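Local coordinates for protein DOA1 (Saccharomyces cerevisiae, PDB 3ODT), which probably binds ubiquitin through its seven-bladed WD40 beta-propeller domain and has a part in the turnover of F-box proteins, at residues A[205-210]-A[222-227]; A[228-233]-A[270-275]; A[247-252]-A[259-264]. All coordinates share one frame; numbering follows the deposited sequence.

Interaction 1: residues A[205-210]-A[222-227]; sequences GLIKLV and EGHESF
I207 brings its CD1 methyl up to the edge of the H224 imidazole, near the ring plane, with CD1 of I207 4.3 Å from CD2 of H224. CG1 of I207 stands anti to its own carbonyl carbon (chi1 -53°) and the chain then runs on extended, which carries this methyl out to the ring edge. L206 reaches in the other direction: its CD2 lies 4.2 Å from both CA and CG of E222, so the aliphatic stem of the glutamate, not its carboxylate, meets the leucine. Between these two side chains the backbone of G205 fits into the bend of 222-227. CA of G205 is 3.2 Å from O of S226, a CA-H...O contact, while O of G205 faces CB of H224 at 3.6 Å. That carbonyl is buried and has no polar partner in the model. A CB on residue 205 would come within 3.4 Å of O of H224 and still closer to O of S226, and the positive phi of 87° would also press it against the preceding carbonyl. The histidine follows G223 in the Gly-His pair that marks WD40 repeats. Its NE2 and the NE1 of W251 both bond to OG of S241, and ND1 of H224 makes a weak bond to D245; these four residues correspond to the structural tetrad of the family. The contact sets the entry into the third strand of one blade, at G205 and L206, beside the loop that leaves the end of its fourth strand for 228-233. E225 N bonds to D245 OD2, while F227 touches N203.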
ATOM      1  N   GLY A 205      -6.390  13.559  -8.116  1.00  7.22           N
ATOM      2  CA  GLY A 205      -5.107  13.708  -8.761  1.00  9.98           C
ATOM      3  C   GLY A 205      -4.018  14.303  -7.902  1.00  7.08           C
ATOM      4  O   GLY A 205      -2.914  14.465  -8.378  1.00  9.19           O
ATOM      5  N   LEU A 206      -4.309  14.588  -6.637  1.00  7.47           N
ATOM      6  CA  LEU A 206      -3.402  15.335  -5.774  1.00  8.74           C
ATOM      7  C   LEU A 206      -2.880  14.462  -4.643  1.00  6.74           C
ATOM      8  O   LEU A 206      -3.537  13.518  -4.211  1.00  8.86           O
ATOM      9  CB  LEU A 206      -4.108  16.576  -5.177  1.00  8.59           C
ATOM     10  CG  LEU A 206      -4.678  17.568  -6.191  1.00 12.37           C
ATOM     11  CD1 LEU A 206      -5.502  18.673  -5.544  1.00 10.98           C
ATOM     12  CD2 LEU A 206      -3.517  18.162  -7.014  1.00 13.07           C
ATOM     13  N   ILE A 207      -1.697  14.830  -4.174  1.00  7.00           N
ATOM     14  CA  ILE A 207      -1.091  14.332  -2.953  1.00  6.81           C
ATOM     15  C   ILE A 207      -0.912  15.548  -2.081  1.00  8.77           C
ATOM     16  O   ILE A 207      -0.561  16.599  -2.576  1.00  8.26           O
ATOM     17  CB  ILE A 207       0.283  13.723  -3.236  1.00  7.63           C
ATOM     18  CG1 ILE A 207       0.174  12.671  -4.351  1.00  9.04           C
ATOM     19  CG2 ILE A 207       0.887  13.181  -1.959  1.00  9.09           C
ATOM     20  CD1 ILE A 207       1.502  12.352  -5.005  1.00 11.34           C
ATOM     21  N   LYS A 208      -1.214  15.420  -0.806  1.00  6.89           N
ATOM     22  CA  LYS A 208      -1.102  16.530   0.130  1.00  8.42           C
ATOM     23  C   LYS A 208      -0.434  16.110   1.451  1.00  7.20           C
ATOM     24  O   LYS A 208      -0.702  15.021   1.986  1.00  8.46           O
ATOM     25  CB  LYS A 208      -2.485  17.128   0.409  1.00  8.73           C
ATOM     26  CG  LYS A 208      -3.147  17.659  -0.823  1.00  9.12           C
ATOM     27  CD  LYS A 208      -4.392  18.496  -0.541  1.00 10.99           C
ATOM     28  CE  LYS A 208      -5.120  18.808  -1.817  1.00 13.50           C
ATOM     29  NZ  LYS A 208      -6.197  19.813  -1.637  1.00 14.09           N
ATOM     30  N   LEU A 209       0.415  16.996   1.970  1.00  6.94           N
ATOM     31  CA  LEU A 209       1.022  16.869   3.287  1.00  7.76           C
ATOM     32  C   LEU A 209       0.165  17.675   4.254  1.00  7.36           C
ATOM     33  O   LEU A 209      -0.138  18.843   3.995  1.00  9.04           O
ATOM     34  CB  LEU A 209       2.443  17.432   3.234  1.00  9.50           C
ATOM     35  CG  LEU A 209       3.155  17.510   4.575  1.00  8.82           C
ATOM     36  CD1 LEU A 209       3.418  16.125   5.155  1.00 11.03           C
ATOM     37  CD2 LEU A 209       4.442  18.254   4.393  1.00 11.59           C
ATOM     38  N   VAL A 210      -0.258  17.044   5.339  1.00  8.01           N
ATOM     39  CA  VAL A 210      -1.232  17.604   6.255  1.00  8.45           C
ATOM     40  C   VAL A 210      -0.718  17.574   7.702  1.00  8.04           C
ATOM     41  O   VAL A 210      -0.136  16.588   8.166  1.00  9.00           O
ATOM     42  CB  VAL A 210      -2.560  16.782   6.170  1.00  7.59           C
ATOM     43  CG1 VAL A 210      -3.641  17.393   7.057  1.00 11.03           C
ATOM     44  CG2 VAL A 210      -3.052  16.714   4.710  1.00  8.70           C
ATOM     45  N   GLU A 222       1.333  18.405  -7.097  1.00  9.50           N
ATOM     46  CA  GLU A 222       0.485  18.398  -8.282  1.00 11.19           C
ATOM     47  C   GLU A 222       1.214  17.867  -9.506  1.00  9.05           C
ATOM     48  O   GLU A 222       2.358  18.230  -9.775  1.00 11.81           O
ATOM     49  CB  GLU A 222       0.024  19.835  -8.569  1.00 19.97           C
ATOM     50  CG  GLU A 222      -0.906  19.988  -9.760  1.00 35.80           C
ATOM     51  CD  GLU A 222      -1.721  21.277  -9.695  1.00 52.79           C
ATOM     52  OE1 GLU A 222      -1.291  22.222  -8.989  1.00 51.51           O
ATOM     53  OE2 GLU A 222      -2.799  21.340 -10.335  1.00 50.22           O
ATOM     54  N   GLY A 223       0.540  17.012 -10.267  1.00  8.67           N
ATOM     55  CA  GLY A 223       1.090  16.564 -11.540  1.00 11.18           C
ATOM     56  C   GLY A 223       0.429  15.306 -12.089  1.00  8.11           C
ATOM     57  O   GLY A 223       0.306  15.168 -13.295  1.00 10.84           O
ATOM     58  N   HIS A 224      -0.003  14.387 -11.238  1.00  8.75           N
ATOM     59  CA  HIS A 224      -0.722  13.229 -11.760  1.00 11.32           C
ATOM     60  C   HIS A 224      -1.929  13.684 -12.562  1.00 10.33           C
ATOM     61  O   HIS A 224      -2.629  14.622 -12.178  1.00 10.55           O
ATOM     62  CB  HIS A 224      -1.179  12.300 -10.649  1.00  8.93           C
ATOM     63  CG  HIS A 224      -0.138  11.355 -10.179  1.00  8.22           C
ATOM     64  ND1 HIS A 224       0.281  10.292 -10.943  1.00  9.44           N
ATOM     65  CD2 HIS A 224       0.550  11.288  -9.017  1.00  8.01           C
ATOM     66  CE1 HIS A 224       1.200   9.614 -10.271  1.00  9.90           C
ATOM     67  NE2 HIS A 224       1.362  10.186  -9.089  1.00  7.57           N
ATOM     68  N   GLU A 225      -2.176  12.989 -13.671  1.00 10.74           N
ATOM     69  CA  GLU A 225      -3.220  13.401 -14.598  1.00 15.17           C
ATOM     70  C   GLU A 225      -4.510  12.632 -14.409  1.00 15.44           C
ATOM     71  O   GLU A 225      -5.509  12.909 -15.106  1.00 15.81           O
ATOM     72  CB  GLU A 225      -2.759  13.249 -16.047  1.00 22.66           C
ATOM     73  CG  GLU A 225      -1.433  13.939 -16.318  1.00 29.51           C
ATOM     74  CD  GLU A 225      -0.680  13.317 -17.473  1.00 47.46           C
ATOM     75  OE1 GLU A 225      -0.156  12.182 -17.319  1.00 39.51           O
ATOM     76  OE2 GLU A 225      -0.620  13.967 -18.535  1.00 49.63           O
ATOM     77  N   SER A 226      -4.503  11.687 -13.478  1.00 11.73           N
ATOM     78  CA  SER A 226      -5.693  10.913 -13.155  1.00 13.25           C
ATOM     79  C   SER A 226      -5.716  10.620 -11.662  1.00 12.09           C
ATOM     80  O   SER A 226      -5.129  11.354 -10.867  1.00 13.68           O
ATOM     81  CB  SER A 226      -5.719   9.607 -13.951  1.00 17.67           C
ATOM     82  OG  SER A 226      -7.034   9.088 -14.037  1.00 16.65           O
ATOM     83  N   PHE A 227      -6.391   9.541 -11.285  1.00 10.50           N
ATOM     84  CA  PHE A 227      -6.448   9.135  -9.899  1.00  8.69           C
ATOM     85  C   PHE A 227      -5.063   8.756  -9.373  1.00  7.30           C
ATOM     86  O   PHE A 227      -4.253   8.130 -10.091  1.00  8.95           O
ATOM     87  CB  PHE A 227      -7.342   7.911  -9.717  1.00  8.72           C
ATOM     88  CG  PHE A 227      -8.655   8.020 -10.369  1.00 12.26           C
ATOM     89  CD1 PHE A 227      -9.309   9.226 -10.456  1.00 12.12           C
ATOM     90  CD2 PHE A 227      -9.216   6.918 -10.957  1.00 20.14           C
ATOM     91  CE1 PHE A 227     -10.525   9.325 -11.070  1.00 19.22           C
ATOM     92  CE2 PHE A 227     -10.442   7.017 -11.590  1.00 27.35           C
ATOM     93  CZ  PHE A 227     -11.085   8.223 -11.643  1.00 26.59           C
TER

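Interaction 2: residues A[228-233]-A[270-275]; sequences VYCIKL and WSVDCM
Y229 and W270 form an offset stack, the tyrosine and indole six-membered rings having centroids 4.5 Å apart and planes turned by 28°. CZ3 of W270 comes over one face of the tyrosine, near its rim, and is 3.3 Å from CE2 of Y229. N of V272 points almost straight (178°) at SG of C230 in a long bond of 3.6 Å; the sulfur lies 3.8 Å from CG2 of V272. K232 folds back through bends at chi2 and chi4, bringing NZ 2.8 Å from O of V272, in the carbonyl plane. The same NZ forms a salt bridge with OD1 of D273 at 3.2 Å, arriving 48° out of the carboxylate plane. With an alanine here, the V272 carbonyl and OD1 of D273 are likely to lose their shared donor, and a gap to open where the lysine methylenes lie. A second shell holds these groups: OD2 of D273 accepts from N of A26, OH of Y229 bonds to E244, NE1 of W270 to D20, a calcium ligand, and R22 makes a cation-pi contact with the indole. At classic bulges Y229 and C230 both face C242, and W270 and S271 both face G283. These are the innermost strands of two successive propeller blades, running nearly parallel with axes 5.8 Å apart. At that join side chains, not a continuous sheet, link the strands: rings stack at one end, a sulfur takes an N-H midway, and at the other the lysine ammonium binds two oxygens of the next blade, the carboxylate probably offsetting its charge.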
ATOM      1  N   VAL A 228      -4.823   9.078  -8.107  1.00  7.37           N
ATOM      2  CA  VAL A 228      -3.615   8.632  -7.437  1.00  6.56           C
ATOM      3  C   VAL A 228      -4.003   7.488  -6.506  1.00  7.60           C
ATOM      4  O   VAL A 228      -4.817   7.676  -5.595  1.00  8.21           O
ATOM      5  CB  VAL A 228      -2.895   9.754  -6.678  1.00  6.93           C
ATOM      6  CG1 VAL A 228      -1.542   9.263  -6.210  1.00  7.44           C
ATOM      7  CG2 VAL A 228      -2.758  11.001  -7.535  1.00 10.22           C
ATOM      8  N   TYR A 229      -3.426   6.300  -6.732  1.00  6.61           N
ATOM      9  CA  TYR A 229      -3.833   5.105  -5.999  1.00  7.31           C
ATOM     10  C   TYR A 229      -2.980   4.762  -4.789  1.00  8.14           C
ATOM     11  O   TYR A 229      -3.471   4.136  -3.854  1.00  9.26           O
ATOM     12  CB  TYR A 229      -3.807   3.900  -6.931  1.00  7.67           C
ATOM     13  CG  TYR A 229      -4.787   3.950  -8.082  1.00  8.42           C
ATOM     14  CD1 TYR A 229      -6.110   4.339  -7.891  1.00  8.35           C
ATOM     15  CD2 TYR A 229      -4.396   3.622  -9.359  1.00  8.26           C
ATOM     16  CE1 TYR A 229      -7.007   4.378  -8.934  1.00  9.59           C
ATOM     17  CE2 TYR A 229      -5.305   3.625 -10.414  1.00  7.55           C
ATOM     18  CZ  TYR A 229      -6.594   4.029 -10.190  1.00  8.06           C
ATOM     19  OH  TYR A 229      -7.479   4.045 -11.214  1.00  9.93           O
ATOM     20  N   CYS A 230      -1.694   5.140  -4.802  1.00  6.31           N
ATOM     21  CA  CYS A 230      -0.802   4.649  -3.761  1.00  7.04           C
ATOM     22  C   CYS A 230       0.292   5.668  -3.567  1.00  7.11           C
ATOM     23  O   CYS A 230       0.698   6.310  -4.539  1.00  7.29           O
ATOM     24  CB  CYS A 230      -0.189   3.303  -4.188  1.00  8.28           C
ATOM     25  SG  CYS A 230       0.771   2.492  -2.871  1.00  7.76           S
ATOM     26  N   ILE A 231       0.713   5.858  -2.310  1.00  6.87           N
ATOM     27  CA  ILE A 231       1.870   6.650  -1.944  1.00  8.44           C
ATOM     28  C   ILE A 231       2.644   5.915  -0.856  1.00  6.19           C
ATOM     29  O   ILE A 231       2.070   5.215  -0.026  1.00  7.73           O
ATOM     30  CB  ILE A 231       1.491   8.039  -1.402  1.00  6.88           C
ATOM     31  CG1 ILE A 231       0.375   7.936  -0.369  1.00  9.36           C
ATOM     32  CG2 ILE A 231       1.077   8.947  -2.532  1.00  8.02           C
ATOM     33  CD1 ILE A 231      -0.038   9.232   0.270  1.00  8.75           C
ATOM     34  N   LYS A 232       3.959   6.092  -0.878  1.00  6.79           N
ATOM     35  CA  LYS A 232       4.877   5.553   0.114  1.00  6.15           C
ATOM     36  C   LYS A 232       5.997   6.548   0.340  1.00  7.15           C
ATOM     37  O   LYS A 232       6.293   7.360  -0.517  1.00  8.77           O
ATOM     38  CB  LYS A 232       5.492   4.217  -0.317  1.00 10.27           C
ATOM     39  CG  LYS A 232       4.506   3.068  -0.449  1.00 11.66           C
ATOM     40  CD  LYS A 232       4.008   2.578   0.901  1.00  9.09           C
ATOM     41  CE  LYS A 232       2.720   1.789   0.724  1.00 10.92           C
ATOM     42  NZ  LYS A 232       2.914   0.473   0.012  1.00 12.68           N
ATOM     43  N   LEU A 233       6.603   6.480   1.508  1.00  7.34           N
ATOM     44  CA  LEU A 233       7.815   7.235   1.808  1.00  6.28           C
ATOM     45  C   LEU A 233       9.054   6.372   1.620  1.00  8.45           C
ATOM     46  O   LEU A 233       9.154   5.268   2.145  1.00 11.77           O
ATOM     47  CB  LEU A 233       7.784   7.781   3.248  1.00  9.45           C
ATOM     48  CG  LEU A 233       6.585   8.672   3.558  1.00 12.10           C
ATOM     49  CD1 LEU A 233       6.496   9.019   5.043  1.00 21.53           C
ATOM     50  CD2 LEU A 233       6.647   9.938   2.683  1.00 13.83           C
ATOM     51  N   TRP A 270      -1.135   0.288  -9.886  1.00  5.29           N
ATOM     52  CA  TRP A 270      -1.925   0.105  -8.680  1.00  5.12           C
ATOM     53  C   TRP A 270      -1.196   0.317  -7.364  1.00  5.18           C
ATOM     54  O   TRP A 270      -1.808   0.707  -6.371  1.00  7.52           O
ATOM     55  CB  TRP A 270      -2.564  -1.283  -8.664  1.00  7.63           C
ATOM     56  CG  TRP A 270      -3.509  -1.493  -9.763  1.00  7.76           C
ATOM     57  CD1 TRP A 270      -3.388  -2.359 -10.804  1.00  7.04           C
ATOM     58  CD2 TRP A 270      -4.748  -0.804  -9.944  1.00  9.00           C
ATOM     59  NE1 TRP A 270      -4.482  -2.251 -11.635  1.00  7.29           N
ATOM     60  CE2 TRP A 270      -5.328  -1.299 -11.128  1.00  7.29           C
ATOM     61  CE3 TRP A 270      -5.407   0.196  -9.232  1.00 10.81           C
ATOM     62  CZ2 TRP A 270      -6.545  -0.841 -11.609  1.00  8.34           C
ATOM     63  CZ3 TRP A 270      -6.636   0.647  -9.703  1.00  8.88           C
ATOM     64  CH2 TRP A 270      -7.173   0.149 -10.899  1.00  9.66           C
ATOM     65  N   SER A 271       0.082  -0.043  -7.341  1.00  5.82           N
ATOM     66  CA  SER A 271       0.775  -0.127  -6.067  1.00  7.04           C
ATOM     67  C   SER A 271       2.277   0.071  -6.214  1.00  6.20           C
ATOM     68  O   SER A 271       2.894  -0.324  -7.216  1.00  6.79           O
ATOM     69  CB  SER A 271       0.512  -1.515  -5.465  1.00  7.83           C
ATOM     70  OG  SER A 271       1.128  -1.645  -4.183  1.00  8.43           O
ATOM     71  N   VAL A 272       2.837   0.743  -5.222  1.00  5.52           N
ATOM     72  CA  VAL A 272       4.281   0.830  -5.026  1.00  5.43           C
ATOM     73  C   VAL A 272       4.636   0.508  -3.589  1.00  6.81           C
ATOM     74  O   VAL A 272       3.818   0.681  -2.658  1.00  7.46           O
ATOM     75  CB  VAL A 272       4.830   2.238  -5.345  1.00  6.84           C
ATOM     76  CG1 VAL A 272       4.776   2.499  -6.852  1.00 10.05           C
ATOM     77  CG2 VAL A 272       4.011   3.320  -4.615  1.00 10.59           C
ATOM     78  N   ASP A 273       5.851   0.007  -3.415  1.00  6.98           N
ATOM     79  CA  ASP A 273       6.446  -0.118  -2.092  1.00  6.01           C
ATOM     80  C   ASP A 273       7.939   0.096  -2.252  1.00  7.51           C
ATOM     81  O   ASP A 273       8.458   0.050  -3.357  1.00 13.39           O
ATOM     82  CB  ASP A 273       6.137  -1.473  -1.460  1.00  8.01           C
ATOM     83  CG  ASP A 273       6.264  -1.460   0.074  1.00  9.95           C
ATOM     84  OD1 ASP A 273       5.896  -0.452   0.669  1.00 23.63           O
ATOM     85  OD2 ASP A 273       6.696  -2.440   0.673  1.00 10.87           O
ATOM     86  N   CYS A 274       8.584   0.359  -1.118  0.54  8.06           N
ATOM     87  CA  CYS A 274      10.002   0.717  -1.046  0.54  9.43           C
ATOM     88  C   CYS A 274      10.822  -0.302  -0.230  0.54 11.74           C
ATOM     89  O   CYS A 274      10.526  -0.570   0.940  0.54 14.83           O
ATOM     90  CB  CYS A 274      10.160   2.119  -0.417  0.54 13.11           C
ATOM     91  SG  CYS A 274       9.274   3.470  -1.320  0.54 10.71           S
HETATM   92  N   MSE A 275      11.839  -0.880  -0.862  0.54  9.77           N
HETATM   93  CA  MSE A 275      12.849  -1.642  -0.156  0.54  8.76           C
HETATM   94  C   MSE A 275      13.639  -0.747   0.776  0.54  9.67           C
HETATM   95  O   MSE A 275      13.699   0.480   0.592  0.54  6.57           O
HETATM   96  CB  MSE A 275      13.829  -2.282  -1.135  0.54 10.14           C
HETATM   97  CG  MSE A 275      13.635  -3.750  -1.340  0.54 30.01           C
HETATM   98 SE   MSE A 275      14.636  -4.292  -2.891  0.54 15.61          SE
HETATM   99  CE  MSE A 275      13.158  -4.035  -4.098  0.54  6.41           C
TER

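Interaction 3: residues A[247-252]-A[259-264]; sequences TVRIWS and KQVITL
V248 and I262 form a hydrogen-bonded antiparallel pair, N of I262 meeting O of V248 at 2.8 Å in a nearly straight bond and N of V248 returning one to O of I262. A second such pair joins I250 to Q260, where the strand makes a classic beta bulge: K259 and Q260 both face I250, whose O takes K259 N at 2.8 Å and, weakly, Q260 N. The closely packed face carries V248, I250 and I262. CB of V248 is 4.2 Å from CB of I262, and CD1 of I250 meets CD1 of I262 at 4.2 Å, with the oxygen end of Q260 beside it; that oxygen accepts from N of Y8. On the other face T247 and R249 are buried, but V261 and T263 lie toward solvent. There NE of R249 bonds in the guanidinium plane to OG1 of T247 at 2.8 Å; OG1 also bonds to OD1 of D245, and NH2 of R249 forms a salt bridge with OD2 of the same carboxylate. V261 lies over the guanidinium face, CG1 4.2 Å above the plane near its centre. The same CG1 touches CG2 of T247 at 3.6 Å; chi1 of T247 (72°) sets CG2 anti to the carbonyl carbon and OG1 toward the arginine. At the bulge end K259 runs extended past S252 to a salt bridge with D238. The hairpin is the outer half of a blade: strand 239-243 pairs with the other edge of 247-251, and V248, I250, I262 and L264 pack on strands 280-284 and 289-293 of the next blade.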
ATOM      1  N   THR A 247       1.808   6.421 -14.476  1.00  5.90           N
ATOM      2  CA  THR A 247       3.076   6.892 -13.957  1.00  6.35           C
ATOM      3  C   THR A 247       3.348   6.449 -12.510  1.00  6.19           C
ATOM      4  O   THR A 247       2.442   6.264 -11.681  1.00  7.91           O
ATOM      5  CB  THR A 247       3.257   8.430 -14.035  1.00  7.49           C
ATOM      6  OG1 THR A 247       2.429   9.097 -13.079  1.00  8.37           O
ATOM      7  CG2 THR A 247       3.029   8.953 -15.470  1.00  8.31           C
ATOM      8  N   VAL A 248       4.646   6.323 -12.245  1.00  5.92           N
ATOM      9  CA  VAL A 248       5.235   6.304 -10.907  1.00  6.61           C
ATOM     10  C   VAL A 248       5.991   7.614 -10.794  1.00  5.87           C
ATOM     11  O   VAL A 248       6.745   7.971 -11.706  1.00  7.48           O
ATOM     12  CB  VAL A 248       6.210   5.119 -10.723  1.00  9.08           C
ATOM     13  CG1 VAL A 248       6.870   5.197  -9.356  1.00  8.66           C
ATOM     14  CG2 VAL A 248       5.449   3.799 -10.877  1.00  8.90           C
ATOM     15  N   ARG A 249       5.803   8.334  -9.702  1.00  7.69           N
ATOM     16  CA  ARG A 249       6.428   9.635  -9.562  1.00  7.83           C
ATOM     17  C   ARG A 249       7.190   9.710  -8.265  1.00  7.52           C
ATOM     18  O   ARG A 249       6.765   9.143  -7.255  1.00  7.54           O
ATOM     19  CB  ARG A 249       5.412  10.758  -9.674  1.00  8.25           C
ATOM     20  CG  ARG A 249       4.740  10.758 -11.018  1.00  7.23           C
ATOM     21  CD  ARG A 249       3.761  11.895 -11.172  1.00  9.79           C
ATOM     22  NE  ARG A 249       3.017  11.797 -12.433  1.00  8.01           N
ATOM     23  CZ  ARG A 249       2.818  12.781 -13.289  1.00  9.07           C
ATOM     24  NH1 ARG A 249       3.372  13.970 -13.116  1.00 12.91           N
ATOM     25  NH2 ARG A 249       2.078  12.535 -14.365  1.00  8.82           N
ATOM     26  N   ILE A 250       8.295  10.441  -8.281  1.00  7.64           N
ATOM     27  CA  ILE A 250       9.104  10.612  -7.088  1.00  8.40           C
ATOM     28  C   ILE A 250       9.157  12.096  -6.791  1.00  7.73           C
ATOM     29  O   ILE A 250       9.447  12.878  -7.694  1.00  7.96           O
ATOM     30  CB  ILE A 250      10.532  10.044  -7.283  1.00  9.32           C
ATOM     31  CG1 ILE A 250      10.467   8.527  -7.513  1.00 11.49           C
ATOM     32  CG2 ILE A 250      11.401  10.302  -6.056  1.00 10.99           C
ATOM     33  CD1 ILE A 250      10.727   8.118  -8.912  1.00 37.14           C
ATOM     34  N   TRP A 251       8.867  12.481  -5.547  1.00  8.17           N
ATOM     35  CA  TRP A 251       8.766  13.896  -5.155  1.00  9.23           C
ATOM     36  C   TRP A 251       9.644  14.221  -3.932  1.00  8.56           C
ATOM     37  O   TRP A 251       9.849  13.399  -3.029  1.00 10.29           O
ATOM     38  CB  TRP A 251       7.337  14.241  -4.737  1.00  8.53           C
ATOM     39  CG  TRP A 251       6.229  13.735  -5.595  1.00  7.75           C
ATOM     40  CD1 TRP A 251       5.751  12.469  -5.625  1.00  7.70           C
ATOM     41  CD2 TRP A 251       5.418  14.495  -6.504  1.00  7.08           C
ATOM     42  NE1 TRP A 251       4.682  12.382  -6.497  1.00  8.65           N
ATOM     43  CE2 TRP A 251       4.468  13.612  -7.058  1.00  7.09           C
ATOM     44  CE3 TRP A 251       5.414  15.831  -6.915  1.00  8.87           C
ATOM     45  CZ2 TRP A 251       3.511  14.023  -7.995  1.00  8.42           C
ATOM     46  CZ3 TRP A 251       4.466  16.239  -7.861  1.00 10.49           C
ATOM     47  CH2 TRP A 251       3.521  15.336  -8.377  1.00  9.14           C
ATOM     48  N   SER A 252      10.128  15.454  -3.881  1.00  8.11           N
ATOM     49  CA  SER A 252      10.671  15.976  -2.655  1.00  8.22           C
ATOM     50  C   SER A 252       9.526  16.287  -1.693  1.00  8.42           C
ATOM     51  O   SER A 252       8.684  17.127  -1.971  1.00  8.87           O
ATOM     52  CB  SER A 252      11.441  17.259  -2.912  1.00  9.12           C
ATOM     53  OG  SER A 252      11.684  17.916  -1.690  1.00 11.65           O
ATOM     54  N   LYS A 259      10.719  15.058  -8.868  1.00  7.91           N
ATOM     55  CA  LYS A 259      12.089  14.644  -9.184  1.00  8.39           C
ATOM     56  C   LYS A 259      12.159  13.722 -10.411  1.00  6.71           C
ATOM     57  O   LYS A 259      13.138  13.772 -11.170  1.00  9.14           O
ATOM     58  CB  LYS A 259      12.709  13.935  -7.980  1.00 11.00           C
ATOM     59  CG  LYS A 259      12.852  14.805  -6.718  1.00 13.10           C
ATOM     60  CD  LYS A 259      13.568  14.020  -5.628  1.00 23.60           C
ATOM     61  CE  LYS A 259      13.919  14.835  -4.436  1.00 35.69           C
ATOM     62  NZ  LYS A 259      15.051  14.174  -3.732  1.00 27.92           N
ATOM     63  N   GLN A 260      11.152  12.864 -10.582  1.00  7.37           N
ATOM     64  CA  GLN A 260      11.149  11.940 -11.702  1.00  7.14           C
ATOM     65  C   GLN A 260       9.727  11.486 -11.997  1.00  7.15           C
ATOM     66  O   GLN A 260       8.905  11.301 -11.078  1.00  8.07           O
ATOM     67  CB  GLN A 260      12.040  10.716 -11.436  1.00  8.09           C
ATOM     68  CG  GLN A 260      12.198   9.830 -12.619  1.00  7.83           C
ATOM     69  CD  GLN A 260      13.167   8.702 -12.354  1.00 12.66           C
ATOM     70  OE1 GLN A 260      13.619   8.509 -11.227  1.00 10.06           O
ATOM     71  NE2 GLN A 260      13.467   7.925 -13.382  1.00  9.37           N
ATOM     72  N   VAL A 261       9.446  11.306 -13.284  1.00  6.67           N
ATOM     73  CA  VAL A 261       8.222  10.656 -13.746  1.00  8.09           C
ATOM     74  C   VAL A 261       8.624   9.462 -14.573  1.00  8.40           C
ATOM     75  O   VAL A 261       9.333   9.589 -15.573  1.00 10.04           O
ATOM     76  CB  VAL A 261       7.372  11.585 -14.598  1.00  7.66           C
ATOM     77  CG1 VAL A 261       6.122  10.859 -15.140  1.00 10.84           C
ATOM     78  CG2 VAL A 261       6.998  12.821 -13.820  1.00  7.95           C
ATOM     79  N   ILE A 262       8.161   8.303 -14.141  1.00  6.86           N
ATOM     80  CA  ILE A 262       8.362   7.046 -14.852  1.00  7.03           C
ATOM     81  C   ILE A 262       7.029   6.628 -15.469  1.00  7.63           C
ATOM     82  O   ILE A 262       6.014   6.464 -14.777  1.00  9.45           O
ATOM     83  CB  ILE A 262       8.822   5.924 -13.898  1.00  8.38           C
ATOM     84  CG1 ILE A 262      10.172   6.253 -13.262  1.00  9.09           C
ATOM     85  CG2 ILE A 262       8.952   4.598 -14.625  1.00 10.00           C
ATOM     86  CD1 ILE A 262      10.520   5.401 -12.081  1.00 13.62           C
ATOM     87  N   THR A 263       7.007   6.528 -16.782  1.00  8.71           N
ATOM     88  CA  THR A 263       5.807   6.194 -17.506  1.00  9.88           C
ATOM     89  C   THR A 263       5.917   4.759 -17.973  1.00  9.00           C
ATOM     90  O   THR A 263       6.906   4.370 -18.569  1.00 11.49           O
ATOM     91  CB  THR A 263       5.600   7.115 -18.690  1.00 10.80           C
ATOM     92  OG1 THR A 263       5.511   8.466 -18.226  1.00 12.02           O
ATOM     93  CG2 THR A 263       4.313   6.749 -19.420  1.00 13.23           C
ATOM     94  N   LEU A 264       4.905   3.971 -17.647  1.00  8.24           N
ATOM     95  CA  LEU A 264       4.876   2.551 -17.976  1.00  7.48           C
ATOM     96  C   LEU A 264       3.756   2.199 -18.946  1.00  7.64           C
ATOM     97  O   LEU A 264       2.733   2.878 -18.964  1.00  8.79           O
ATOM     98  CB  LEU A 264       4.666   1.759 -16.690  1.00 10.18           C
ATOM     99  CG  LEU A 264       5.796   1.907 -15.655  1.00 11.41           C
ATOM    100  CD1 LEU A 264       5.444   1.182 -14.395  1.00 13.06           C
ATOM    101  CD2 LEU A 264       7.105   1.366 -16.172  1.00 13.72           C
TER

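In the fold
Interactions 2 and 3 share one four-stranded blade, 228-233 being its innermost strand and 247-251 with 258-263 its outer pair; interaction 1 joins the preceding blade to the loop that leads into it. All three are partly buried, but interaction 2 lies inside the propeller, about 6 Å from the chain centre to its own, with no exposed touching residue, whereas interactions 1 and 3 reach the outer surface through E222, V261 and T263. Its chemistry is polar and aromatic across the join between two blades; interaction 3 is main-chain pairing with an apolar face, and interaction 1 mostly backbone and van der Waals fitting. Interactions 1 and 3 meet at H224, while V228 packs on G205 and V248 touches V272.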